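Local coordinates for hypothetical protein AGR_pAT_315 (Agrobacterium tumefaciens str. C58, PDB 1VQY), which is of unknown function but belongs to the NIPSNAP family, whose members share the dimeric alpha-beta barrel (ferredoxin-like) fold, at residues K32-E37 with Q89-R94; I39-P44 with D85-A90; G25-Y30 with P59-I64. All coordinates share one frame; numbering follows the deposited sequence.

Interaction 1 of 3, residues K32-E37 with Q89-R94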
ATOM      1  N   LYS B  32      16.693  18.934  13.267  1.00 18.43           N
ATOM      2  CA  LYS B  32      17.299  20.096  13.889  1.00 18.79           C
ATOM      3  C   LYS B  32      16.229  21.008  14.463  1.00 18.37           C
ATOM      4  O   LYS B  32      16.372  21.522  15.573  1.00 19.92           O
ATOM      5  CB  LYS B  32      18.160  20.874  12.886  1.00 18.72           C
ATOM      6  CG  LYS B  32      18.763  22.140  13.476  1.00 19.73           C
ATOM      7  CD  LYS B  32      19.562  22.963  12.481  1.00 21.54           C
ATOM      8  CE  LYS B  32      20.557  23.850  13.245  1.00 23.46           C
ATOM      9  NZ  LYS B  32      21.315  24.763  12.362  1.00 35.07           N
ATOM     10  N   LEU B  33      15.179  21.232  13.693  1.00 17.54           N
ATOM     11  CA  LEU B  33      14.035  21.989  14.190  1.00 18.85           C
ATOM     12  C   LEU B  33      13.432  21.383  15.455  1.00 17.60           C
ATOM     13  O   LEU B  33      13.140  22.101  16.411  1.00 17.33           O
ATOM     14  CB  LEU B  33      12.952  22.092  13.113  1.00 19.81           C
ATOM     15  CG  LEU B  33      13.262  23.152  12.068  1.00 19.85           C
ATOM     16  CD1 LEU B  33      12.379  22.934  10.860  1.00 22.76           C
ATOM     17  CD2 LEU B  33      13.082  24.547  12.649  1.00 21.96           C
ATOM     18  N   VAL B  34      13.260  20.070  15.470  1.00 16.11           N
ATOM     19  CA  VAL B  34      12.640  19.434  16.612  1.00 17.03           C
ATOM     20  C   VAL B  34      13.609  19.478  17.804  1.00 17.65           C
ATOM     21  O   VAL B  34      13.235  19.936  18.890  1.00 18.67           O
ATOM     22  CB  VAL B  34      12.145  18.001  16.281  1.00 17.14           C
ATOM     23  CG1 VAL B  34      11.547  17.310  17.526  1.00 16.27           C
ATOM     24  CG2 VAL B  34      11.104  18.058  15.160  1.00 16.91           C
ATOM     25  N   ARG B  35      14.852  19.053  17.585  1.00 17.56           N
ATOM     26  CA  ARG B  35      15.905  19.105  18.624  1.00 17.36           C
ATOM     27  C   ARG B  35      15.990  20.469  19.315  1.00 18.44           C
ATOM     28  O   ARG B  35      15.897  20.570  20.546  1.00 16.96           O
ATOM     29  CB  ARG B  35      17.268  18.764  18.002  1.00 16.78           C
ATOM     30  CG  ARG B  35      18.449  18.760  18.996  1.00 17.95           C
ATOM     31  CD  ARG B  35      19.757  18.251  18.388  1.00 15.81           C
ATOM     32  NE  ARG B  35      19.568  16.942  17.764  1.00 18.66           N
ATOM     33  CZ  ARG B  35      19.527  16.704  16.450  1.00 16.17           C
ATOM     34  NH1 ARG B  35      19.692  17.669  15.547  1.00 20.38           N
ATOM     35  NH2 ARG B  35      19.323  15.475  16.027  1.00 15.79           N
ATOM     36  N   GLU B  36      16.140  21.512  18.495  1.00 20.28           N
ATOM     37  CA  GLU B  36      16.462  22.853  18.965  1.00 21.28           C
ATOM     38  C   GLU B  36      15.272  23.705  19.418  1.00 21.13           C
ATOM     39  O   GLU B  36      15.451  24.621  20.218  1.00 20.60           O
ATOM     40  CB  GLU B  36      17.223  23.589  17.875  1.00 21.96           C
ATOM     41  CG  GLU B  36      18.558  22.928  17.504  1.00 24.34           C
ATOM     42  CD  GLU B  36      19.435  23.820  16.626  1.00 24.61           C
ATOM     43  OE1 GLU B  36      18.968  24.884  16.170  1.00 27.52           O
ATOM     44  OE2 GLU B  36      20.602  23.457  16.386  1.00 31.69           O
ATOM     45  N   GLU B  37      14.067  23.409  18.926  1.00 21.64           N
ATOM     46  CA  GLU B  37      12.877  24.202  19.263  1.00 22.45           C
ATOM     47  C   GLU B  37      11.649  23.379  19.656  1.00 20.90           C
ATOM     48  O   GLU B  37      11.086  23.587  20.727  1.00 22.03           O
ATOM     49  CB  GLU B  37      12.508  25.105  18.089  1.00 21.98           C
ATOM     50  CG  GLU B  37      13.538  26.169  17.836  1.00 27.72           C
ATOM     51  CD  GLU B  37      13.271  26.976  16.582  1.00 28.67           C
ATOM     52  OE1 GLU B  37      12.181  27.597  16.491  1.00 31.67           O
ATOM     53  OE2 GLU B  37      14.170  27.000  15.707  1.00 31.44           O
ATOM     54  N   GLN B  89       2.521  27.784  17.184  1.00 20.33           N
ATOM     55  CA  GLN B  89       1.899  28.294  15.965  1.00 20.91           C
ATOM     56  C   GLN B  89       2.936  28.850  15.005  1.00 20.98           C
ATOM     57  O   GLN B  89       2.804  28.698  13.779  1.00 20.90           O
ATOM     58  CB  GLN B  89       0.849  29.347  16.302  1.00 20.96           C
ATOM     59  CG  GLN B  89      -0.441  28.714  16.837  1.00 22.15           C
ATOM     60  CD  GLN B  89      -1.452  29.744  17.307  1.00 23.35           C
ATOM     61  OE1 GLN B  89      -1.181  30.953  17.292  1.00 25.79           O
ATOM     62  NE2 GLN B  89      -2.629  29.269  17.730  1.00 22.89           N
ATOM     63  N   ALA B  90       3.970  29.473  15.571  1.00 20.13           N
ATOM     64  CA  ALA B  90       5.103  29.963  14.795  1.00 20.36           C
ATOM     65  C   ALA B  90       6.058  28.828  14.360  1.00 21.17           C
ATOM     66  O   ALA B  90       6.768  28.959  13.361  1.00 22.76           O
ATOM     67  CB  ALA B  90       5.861  31.034  15.604  1.00 18.85           C
ATOM     68  N   PHE B  91       6.063  27.719  15.099  1.00 21.49           N
ATOM     69  CA  PHE B  91       7.001  26.607  14.849  1.00 21.13           C
ATOM     70  C   PHE B  91       6.505  25.550  13.851  1.00 21.18           C
ATOM     71  O   PHE B  91       7.282  25.043  13.011  1.00 21.07           O
ATOM     72  CB  PHE B  91       7.379  25.894  16.164  1.00 19.91           C
ATOM     73  CG  PHE B  91       8.152  24.630  15.948  1.00 19.96           C
ATOM     74  CD1 PHE B  91       9.517  24.670  15.744  1.00 17.89           C
ATOM     75  CD2 PHE B  91       7.501  23.391  15.892  1.00 22.21           C
ATOM     76  CE1 PHE B  91      10.233  23.493  15.506  1.00 20.50           C
ATOM     77  CE2 PHE B  91       8.211  22.210  15.664  1.00 19.67           C
ATOM     78  CZ  PHE B  91       9.579  22.262  15.469  1.00 18.71           C
ATOM     79  N   ILE B  92       5.233  25.193  13.968  1.00 20.37           N
ATOM     80  CA  ILE B  92       4.681  24.057  13.223  1.00 20.86           C
ATOM     81  C   ILE B  92       4.603  24.217  11.674  1.00 20.52           C
ATOM     82  O   ILE B  92       4.767  23.230  10.947  1.00 19.46           O
ATOM     83  CB  ILE B  92       3.322  23.595  13.846  1.00 20.65           C
ATOM     84  CG1 ILE B  92       2.829  22.281  13.214  1.00 23.54           C
ATOM     85  CG2 ILE B  92       2.270  24.656  13.717  1.00 20.49           C
ATOM     86  CD1 ILE B  92       3.821  21.110  13.338  1.00 26.37           C
ATOM     87  N   PRO B  93       4.394  25.447  11.166  1.00 21.14           N
ATOM     88  CA  PRO B  93       4.411  25.588   9.719  1.00 22.53           C
ATOM     89  C   PRO B  93       5.791  25.316   9.115  1.00 22.93           C
ATOM     90  O   PRO B  93       5.873  24.875   7.975  1.00 25.46           O
ATOM     91  CB  PRO B  93       4.026  27.060   9.486  1.00 22.27           C
ATOM     92  CG  PRO B  93       3.487  27.555  10.783  1.00 21.65           C
ATOM     93  CD  PRO B  93       4.173  26.747  11.825  1.00 23.10           C
ATOM     94  N   ARG B  94       6.855  25.583   9.855  1.00 21.69           N
ATOM     95  CA  ARG B  94       8.198  25.353   9.334  1.00 23.21           C
ATOM     96  C   ARG B  94       8.539  23.882   9.341  1.00 22.16           C
ATOM     97  O   ARG B  94       9.370  23.431   8.554  1.00 22.79           O
ATOM     98  CB  ARG B  94       9.244  26.090  10.169  1.00 23.03           C
ATOM     99  CG  ARG B  94       9.161  27.590  10.101  1.00 25.83           C
ATOM    100  CD  ARG B  94      10.270  28.188  10.934  1.00 26.02           C
ATOM    101  NE  ARG B  94       9.839  28.414  12.305  1.00 27.54           N
ATOM    102  CZ  ARG B  94      10.622  28.310  13.385  1.00 31.21           C
ATOM    103  NH1 ARG B  94      11.906  27.947  13.281  1.00 27.52           N
ATOM    104  NH2 ARG B  94      10.107  28.575  14.590  1.00 31.74           N
TER
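Glu37 OE1 is gripped by both terminal nitrogens of Arg94. Arg94 NH2 donates to Glu37 OE1 at 3.0 Å, and Arg94 NH1 donates to the same Glu37 OE1 at 3.2 Å. The guanidinium meets the carboxylate end-on. Both nitrogens reach the syn side of the oxygen, which lies near the guanidinium plane. The two planes are 33° apart. A weak third bond runs from Arg94 NH1 to Glu37 OE2. Behind the pair, Arg94 NE donates to Ala90 O at 3.3 Å, which limits rotation of the group. The bridge spans helix 27-46 and helix 86-96, which run nearly antiparallel here with local axes 11.0 Å apart. Both lie in the helical layer of the ferredoxin-like NIPSNAP domain. Next to the salt bridge, Phe91 packs against helix 27-46. Its CG stands anti to the backbone N (chi1 171°), which carries the ring across. Phe91 CE1 lies 3.8 Å from Glu37 CB and 3.9 Å from Leu33 CB. The Leu33 backbone borders the ring, with Leu33 C at its edge. Leu33 CD2 packs against Arg94 NH1 at 3.7 Å. Leu95 of helix 86-96 touches Leu33 and Val34, and Phe112 of a second subunit, another copy of the protein, packs on Val34.

Interaction 2 of 3, residues I39-P44 with D85-A90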
ATOM      1  N   ILE B  39      10.529  20.135  20.419  1.00 16.83           N
ATOM      2  CA  ILE B  39      10.314  19.187  21.503  1.00 16.91           C
ATOM      3  C   ILE B  39      10.269  19.897  22.877  1.00 16.67           C
ATOM      4  O   ILE B  39       9.578  19.442  23.802  1.00 16.59           O
ATOM      5  CB  ILE B  39      11.368  18.025  21.440  1.00 17.92           C
ATOM      6  CG1 ILE B  39      10.738  16.682  21.830  1.00 18.49           C
ATOM      7  CG2 ILE B  39      12.632  18.337  22.309  1.00 17.75           C
ATOM      8  CD1 ILE B  39       9.512  16.301  21.053  1.00 17.77           C
ATOM      9  N   ALA B  40      10.961  21.031  22.988  1.00 16.16           N
ATOM     10  CA  ALA B  40      10.912  21.861  24.197  1.00 17.05           C
ATOM     11  C   ALA B  40       9.541  22.534  24.418  1.00 16.98           C
ATOM     12  O   ALA B  40       9.158  22.817  25.560  1.00 16.01           O
ATOM     13  CB  ALA B  40      12.036  22.916  24.180  1.00 16.50           C
ATOM     14  N   ILE B  41       8.821  22.786  23.329  1.00 17.32           N
ATOM     15  CA  ILE B  41       7.444  23.290  23.384  1.00 17.15           C
ATOM     16  C   ILE B  41       6.455  22.154  23.555  1.00 17.85           C
ATOM     17  O   ILE B  41       5.637  22.151  24.459  1.00 18.54           O
ATOM     18  CB  ILE B  41       7.069  24.014  22.080  1.00 17.26           C
ATOM     19  CG1 ILE B  41       8.018  25.184  21.830  1.00 18.26           C
ATOM     20  CG2 ILE B  41       5.606  24.501  22.134  1.00 18.58           C
ATOM     21  CD1 ILE B  41       8.008  25.703  20.415  1.00 17.74           C
ATOM     22  N   GLN B  42       6.561  21.190  22.648  1.00 19.58           N
ATOM     23  CA  GLN B  42       5.650  20.060  22.510  1.00 19.53           C
ATOM     24  C   GLN B  42       5.525  19.191  23.780  1.00 20.04           C
ATOM     25  O   GLN B  42       4.413  18.932  24.249  1.00 19.59           O
ATOM     26  CB  GLN B  42       6.139  19.207  21.312  1.00 19.40           C
ATOM     27  CG  GLN B  42       5.117  18.275  20.697  1.00 22.08           C
ATOM     28  CD  GLN B  42       5.583  17.662  19.371  1.00 20.31           C
ATOM     29  OE1 GLN B  42       6.773  17.408  19.167  1.00 20.89           O
ATOM     30  NE2 GLN B  42       4.636  17.423  18.462  1.00 17.53           N
ATOM     31  N   ALA B  43       6.654  18.747  24.339  1.00 20.60           N
ATOM     32  CA  ALA B  43       6.632  17.676  25.363  1.00 20.31           C
ATOM     33  C   ALA B  43       5.966  18.065  26.687  1.00 20.15           C
ATOM     34  O   ALA B  43       5.126  17.317  27.189  1.00 21.14           O
ATOM     35  CB  ALA B  43       8.039  17.100  25.610  1.00 20.17           C
ATOM     36  N   PRO B  44       6.329  19.230  27.255  1.00 20.14           N
ATOM     37  CA  PRO B  44       5.692  19.682  28.482  1.00 20.30           C
ATOM     38  C   PRO B  44       4.165  19.733  28.417  1.00 20.48           C
ATOM     39  O   PRO B  44       3.497  19.511  29.447  1.00 20.33           O
ATOM     40  CB  PRO B  44       6.257  21.096  28.655  1.00 21.13           C
ATOM     41  CG  PRO B  44       7.572  21.051  27.983  1.00 20.16           C
ATOM     42  CD  PRO B  44       7.363  20.183  26.801  1.00 20.37           C
ATOM     43  N   ASP B  85      -0.988  27.100  21.462  1.00 24.34           N
ATOM     44  CA  ASP B  85       0.254  27.719  21.961  1.00 23.52           C
ATOM     45  C   ASP B  85       0.948  28.544  20.895  1.00 22.12           C
ATOM     46  O   ASP B  85       1.179  28.075  19.788  1.00 21.86           O
ATOM     47  CB  ASP B  85       1.230  26.676  22.494  1.00 23.72           C
ATOM     48  CG  ASP B  85       2.541  27.294  22.974  1.00 24.11           C
ATOM     49  OD1 ASP B  85       3.390  27.659  22.140  1.00 25.31           O
ATOM     50  OD2 ASP B  85       2.733  27.402  24.192  1.00 25.57           O
ATOM     51  N   GLN B  86       1.315  29.764  21.279  1.00 22.33           N
ATOM     52  CA  GLN B  86       1.823  30.774  20.362  1.00 21.79           C
ATOM     53  C   GLN B  86       3.160  30.415  19.750  1.00 20.91           C
ATOM     54  O   GLN B  86       3.348  30.598  18.556  1.00 22.25           O
ATOM     55  CB  GLN B  86       1.955  32.084  21.093  1.00 22.52           C
ATOM     56  CG  GLN B  86       2.175  33.255  20.189  1.00 27.39           C
ATOM     57  CD  GLN B  86       1.457  34.472  20.700  1.00 29.45           C
ATOM     58  OE1 GLN B  86       1.915  35.127  21.638  1.00 33.02           O
ATOM     59  NE2 GLN B  86       0.306  34.767  20.106  1.00 28.26           N
ATOM     60  N   ARG B  87       4.080  29.904  20.566  1.00 19.65           N
ATOM     61  CA  ARG B  87       5.365  29.413  20.069  1.00 20.68           C
ATOM     62  C   ARG B  87       5.167  28.268  19.071  1.00 19.96           C
ATOM     63  O   ARG B  87       5.824  28.227  18.036  1.00 19.54           O
ATOM     64  CB  ARG B  87       6.254  28.940  21.230  1.00 21.65           C
ATOM     65  CG  ARG B  87       6.665  30.026  22.258  1.00 23.58           C
ATOM     66  CD  ARG B  87       7.314  29.395  23.498  1.00 22.93           C
ATOM     67  NE  ARG B  87       6.403  28.452  24.154  1.00 31.49           N
ATOM     68  CZ  ARG B  87       6.761  27.498  25.028  1.00 32.28           C
ATOM     69  NH1 ARG B  87       8.042  27.332  25.383  1.00 28.67           N
ATOM     70  NH2 ARG B  87       5.828  26.697  25.555  1.00 27.37           N
ATOM     71  N   TRP B  88       4.251  27.350  19.380  1.00 18.79           N
ATOM     72  CA  TRP B  88       3.930  26.259  18.464  1.00 20.11           C
ATOM     73  C   TRP B  88       3.391  26.785  17.131  1.00 20.12           C
ATOM     74  O   TRP B  88       3.767  26.296  16.071  1.00 20.42           O
ATOM     75  CB  TRP B  88       2.931  25.269  19.093  1.00 19.43           C
ATOM     76  CG  TRP B  88       2.740  24.014  18.304  1.00 17.84           C
ATOM     77  CD1 TRP B  88       1.641  23.669  17.589  1.00 19.79           C
ATOM     78  CD2 TRP B  88       3.681  22.939  18.136  1.00 20.05           C
ATOM     79  NE1 TRP B  88       1.827  22.435  16.985  1.00 20.46           N
ATOM     80  CE2 TRP B  88       3.067  21.968  17.305  1.00 18.45           C
ATOM     81  CE3 TRP B  88       4.974  22.695  18.613  1.00 20.30           C
ATOM     82  CZ2 TRP B  88       3.702  20.789  16.934  1.00 18.87           C
ATOM     83  CZ3 TRP B  88       5.604  21.507  18.247  1.00 18.93           C
ATOM     84  CH2 TRP B  88       4.973  20.578  17.412  1.00 17.76           C
ATOM     85  N   GLN B  89       2.521  27.784  17.184  1.00 20.33           N
ATOM     86  CA  GLN B  89       1.899  28.294  15.965  1.00 20.91           C
ATOM     87  C   GLN B  89       2.936  28.850  15.005  1.00 20.98           C
ATOM     88  O   GLN B  89       2.804  28.698  13.779  1.00 20.90           O
ATOM     89  CB  GLN B  89       0.849  29.347  16.302  1.00 20.96           C
ATOM     90  CG  GLN B  89      -0.441  28.714  16.837  1.00 22.15           C
ATOM     91  CD  GLN B  89      -1.452  29.744  17.307  1.00 23.35           C
ATOM     92  OE1 GLN B  89      -1.181  30.953  17.292  1.00 25.79           O
ATOM     93  NE2 GLN B  89      -2.629  29.269  17.730  1.00 22.89           N
ATOM     94  N   ALA B  90       3.970  29.473  15.571  1.00 20.13           N
ATOM     95  CA  ALA B  90       5.103  29.963  14.795  1.00 20.36           C
ATOM     96  C   ALA B  90       6.058  28.828  14.360  1.00 21.17           C
ATOM     97  O   ALA B  90       6.768  28.959  13.361  1.00 22.76           O
ATOM     98  CB  ALA B  90       5.861  31.034  15.604  1.00 18.85           C
TER
HETATM   99  O   HOH W   1       5.869  23.941  26.405  1.00 11.73           O
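Ile41 CG1 is anti to the carbonyl carbon (chi1 -59°), and this turns both branches of the side chain to helix 86-96. On that helix Trp88 CG is anti to its own backbone N (chi1 -170°), which swings the indole back across to helix 27-46. Ile41 CD1 touches Arg87 CB at 3.8 Å. Ile41 CG1 sits over the centre of one face of the Arg87 guanidinium, about 4.1 Å above its plane. Ile41 CG2 lies 4.0 Å from Trp88 CE3. Gln42 flanks the far end of the indole. Its extended chain runs past the six-membered ring, and Gln42 NE2 comes to 3.3 Å from Trp88 CH2, with the amide tilted 40° to the ring plane. Leu82 of helix 72-84 touches both Gln42 and Trp88. Asp85 is the N-cap of helix 86-96. Asp85 OD1 accepts from Trp88 N at 2.9 Å through its anti lone pair, a capping bond. Asp85 OD2 makes a weak salt bridge with Arg87 NH2 at 3.5 Å, in the guanidinium plane. One water donates to Ile41 O at 2.7 Å and accepts from Arg87 NH2. Between 39-44 and 85-90 this water is the polar bridge; the direct touches are van der Waals contacts. The chemistry is therefore divided: Ile41 and Trp88 supply a buried apolar centre, while Asp85 and the water probably keep the charged group of Arg87 flat against Ile41.

Interaction 3 of 3, residues G25-Y30 with P59-I64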
ATOM      1  N   GLY B  25      16.250  14.648   1.410  1.00 19.70           N
ATOM      2  CA  GLY B  25      17.184  15.732   1.666  1.00 19.02           C
ATOM      3  C   GLY B  25      16.873  16.580   2.887  1.00 19.54           C
ATOM      4  O   GLY B  25      17.657  17.464   3.227  1.00 19.68           O
ATOM      5  N   LYS B  26      15.767  16.288   3.578  1.00 20.81           N
ATOM      6  CA  LYS B  26      15.272  17.149   4.678  1.00 19.39           C
ATOM      7  C   LYS B  26      15.391  16.558   6.091  1.00 17.39           C
ATOM      8  O   LYS B  26      15.095  17.230   7.068  1.00 17.71           O
ATOM      9  CB  LYS B  26      13.824  17.577   4.386  1.00 18.98           C
ATOM     10  CG  LYS B  26      13.670  18.295   3.033  1.00 20.42           C
ATOM     11  CD  LYS B  26      14.462  19.622   3.004  1.00 25.99           C
ATOM     12  CE  LYS B  26      14.371  20.314   1.671  1.00 27.09           C
ATOM     13  NZ  LYS B  26      12.970  20.656   1.339  1.00 30.11           N
HETATM   14  N   MSE B  27      15.871  15.332   6.210  1.00 16.93           N
HETATM   15  CA  MSE B  27      15.938  14.687   7.523  1.00 16.82           C
HETATM   16  C   MSE B  27      16.679  15.479   8.589  1.00 15.96           C
HETATM   17  O   MSE B  27      16.186  15.606   9.709  1.00 14.58           O
HETATM   18  CB  MSE B  27      16.516  13.252   7.457  1.00 16.98           C
HETATM   19  CG  MSE B  27      16.359  12.425   8.788  1.00 15.40           C
HETATM   20 SE   MSE B  27      14.533  12.464   9.485  1.00 25.91          SE
HETATM   21  CE  MSE B  27      13.853  11.265   8.223  1.00 23.54           C
ATOM     22  N   GLN B  28      17.859  15.989   8.263  1.00 18.45           N
ATOM     23  CA  GLN B  28      18.650  16.720   9.253  1.00 19.92           C
ATOM     24  C   GLN B  28      18.035  18.067   9.604  1.00 19.67           C
ATOM     25  O   GLN B  28      18.187  18.543  10.727  1.00 19.34           O
ATOM     26  CB  GLN B  28      20.099  16.900   8.791  1.00 20.46           C
ATOM     27  CG  GLN B  28      20.878  15.578   8.652  1.00 26.54           C
ATOM     28  CD  GLN B  28      20.831  14.712   9.909  1.00 32.86           C
ATOM     29  OE1 GLN B  28      21.146  15.173  11.011  1.00 30.20           O
ATOM     30  NE2 GLN B  28      20.414  13.451   9.748  1.00 31.16           N
ATOM     31  N   GLU B  29      17.349  18.677   8.650  1.00 20.43           N
ATOM     32  CA  GLU B  29      16.632  19.934   8.899  1.00 22.21           C
ATOM     33  C   GLU B  29      15.406  19.685   9.795  1.00 20.27           C
ATOM     34  O   GLU B  29      15.186  20.399  10.774  1.00 18.72           O
ATOM     35  CB  GLU B  29      16.221  20.561   7.571  1.00 21.59           C
ATOM     36  CG  GLU B  29      15.780  22.008   7.651  1.00 27.73           C
ATOM     37  CD  GLU B  29      15.358  22.570   6.286  1.00 27.85           C
ATOM     38  OE1 GLU B  29      15.806  22.037   5.242  1.00 35.10           O
ATOM     39  OE2 GLU B  29      14.566  23.544   6.265  1.00 36.22           O
ATOM     40  N   TYR B  30      14.626  18.657   9.458  1.00 19.11           N
ATOM     41  CA  TYR B  30      13.510  18.206  10.298  1.00 19.04           C
ATOM     42  C   TYR B  30      13.970  17.974  11.734  1.00 18.77           C
ATOM     43  O   TYR B  30      13.412  18.534  12.667  1.00 18.19           O
ATOM     44  CB  TYR B  30      12.893  16.901   9.765  1.00 18.09           C
ATOM     45  CG  TYR B  30      11.780  16.406  10.640  1.00 18.52           C
ATOM     46  CD1 TYR B  30      12.051  15.585  11.749  1.00 19.89           C
ATOM     47  CD2 TYR B  30      10.452  16.769  10.398  1.00 19.46           C
ATOM     48  CE1 TYR B  30      11.033  15.129  12.576  1.00 16.98           C
ATOM     49  CE2 TYR B  30       9.420  16.320  11.232  1.00 17.79           C
ATOM     50  CZ  TYR B  30       9.727  15.513  12.326  1.00 16.65           C
ATOM     51  OH  TYR B  30       8.740  15.057  13.179  1.00 19.56           O
ATOM     52  N   PRO B  59      10.972   1.378   5.758  1.00 15.17           N
ATOM     53  CA  PRO B  59      10.665   2.606   5.003  1.00 15.97           C
ATOM     54  C   PRO B  59      11.639   3.672   5.453  1.00 16.46           C
ATOM     55  O   PRO B  59      11.808   3.860   6.652  1.00 18.89           O
ATOM     56  CB  PRO B  59       9.227   2.971   5.429  1.00 15.79           C
ATOM     57  CG  PRO B  59       8.705   1.816   6.183  1.00 15.96           C
ATOM     58  CD  PRO B  59       9.861   0.957   6.628  1.00 16.30           C
ATOM     59  N   LEU B  60      12.315   4.329   4.520  1.00 16.33           N
ATOM     60  CA  LEU B  60      13.345   5.277   4.894  1.00 16.88           C
ATOM     61  C   LEU B  60      12.808   6.678   4.786  1.00 16.91           C
ATOM     62  O   LEU B  60      11.656   6.866   4.421  1.00 17.19           O
ATOM     63  CB  LEU B  60      14.612   5.077   4.062  1.00 17.52           C
ATOM     64  CG  LEU B  60      15.287   3.717   4.272  1.00 18.06           C
ATOM     65  CD1 LEU B  60      16.474   3.563   3.303  1.00 15.78           C
ATOM     66  CD2 LEU B  60      15.691   3.516   5.734  1.00 16.16           C
ATOM     67  N   SER B  61      13.652   7.647   5.134  1.00 17.77           N
ATOM     68  CA  SER B  61      13.255   9.036   5.337  1.00 18.59           C
ATOM     69  C   SER B  61      11.983   9.088   6.193  1.00 18.74           C
ATOM     70  O   SER B  61      11.062   9.876   5.947  1.00 17.59           O
ATOM     71  CB  SER B  61      13.121   9.766   3.999  1.00 18.71           C
ATOM     72  OG  SER B  61      13.644  11.088   4.088  1.00 22.95           O
ATOM     73  N   GLN B  62      11.989   8.240   7.220  1.00 18.04           N
ATOM     74  CA  GLN B  62      10.844   7.981   8.073  1.00 20.55           C
ATOM     75  C   GLN B  62      11.175   8.389   9.508  1.00 21.17           C
ATOM     76  O   GLN B  62      12.184   7.950  10.063  1.00 23.15           O
ATOM     77  CB  GLN B  62      10.472   6.473   8.047  1.00 19.53           C
ATOM     78  CG  GLN B  62       9.280   6.128   8.924  1.00 21.27           C
ATOM     79  CD  GLN B  62       8.858   4.660   8.896  1.00 23.57           C
ATOM     80  OE1 GLN B  62       9.567   3.773   9.394  1.00 20.37           O
ATOM     81  NE2 GLN B  62       7.646   4.405   8.381  1.00 23.56           N
ATOM     82  N   VAL B  63      10.312   9.199  10.114  1.00 21.40           N
ATOM     83  CA  VAL B  63      10.373   9.481  11.554  1.00 21.20           C
ATOM     84  C   VAL B  63       9.212   8.782  12.286  1.00 19.21           C
ATOM     85  O   VAL B  63       8.128   8.676  11.756  1.00 20.41           O
ATOM     86  CB  VAL B  63      10.314  11.003  11.802  1.00 21.42           C
ATOM     87  CG1 VAL B  63      10.335  11.307  13.266  1.00 25.06           C
ATOM     88  CG2 VAL B  63      11.489  11.676  11.152  1.00 22.57           C
ATOM     89  N   ILE B  64       9.425   8.329  13.509  1.00 19.13           N
ATOM     90  CA  ILE B  64       8.353   7.709  14.320  1.00 19.31           C
ATOM     91  C   ILE B  64       8.445   8.239  15.739  1.00 18.70           C
ATOM     92  O   ILE B  64       9.511   8.151  16.359  1.00 17.68           O
ATOM     93  CB  ILE B  64       8.506   6.171  14.375  1.00 19.34           C
ATOM     94  CG1 ILE B  64       8.287   5.555  12.990  1.00 22.39           C
ATOM     95  CG2 ILE B  64       7.541   5.533  15.405  1.00 19.67           C
ATOM     96  CD1 ILE B  64       8.686   4.080  12.908  1.00 22.23           C
TER
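Val63 CG2 touches both Met27, a selenomethionine, and Tyr30, which meet it from directions about a right angle apart; this is the tightly packed part. Met27 SE lies 3.6 Å from Val63 CG2. Tyr30 CE1 approaches Val63 CG2 at 3.8 Å and Val63 CG1 at 3.9 Å, so the ring meets both branches of the valine. The Val63 and Tyr30 side chains come toward each other from opposite directions. The Tyr30 hydroxyl bonds to Tyr52 OH on the neighbouring strand 49-55. Toward the start of strand 62-69 the packing involves the backbone. Met27 is bent at chi2 (50°) and chi3 (75°), which folds its methyl over the chain. Met27 CE lies 3.5 Å from Ser61 C and 3.7 Å from Gln62 N. The margin is looser: Ser61 OG stays 4.1 Å from Met27 CE and is bonded to Ile22 O. Met27 and Ser61 are each partly exposed, whereas Val63 and Tyr30 are buried. Ile22 of strand 14-22 touches Met27 and Val63. The first turn of helix 27-46 thus lies on one face of the antiparallel sheet, next to its central strands. This helix-on-sheet packing is characteristic of the ferredoxin-like fold of dimeric alpha-beta barrel proteins.

In the fold
Helix 27-46 runs through all three contacts. In chain order its segments serve interaction 3, then interaction 1, then interaction 2. Interactions 1 and 2 both pair it with helix 86-96. Their centres are about 8 Å apart, and they share Gln89 and Ala90. Interaction 3 instead joins the start of helix 27-46 to strand 62-69 of the antiparallel sheet. Its centre is about 14 Å from that of interaction 1 and about 20 Å from that of interaction 2. Its segments alternate along the chain with those of the other two. In these contacts the helix is held to the sheet at its start and to helix 86-96 further along. Interactions 1 and 3 also touch the second subunit.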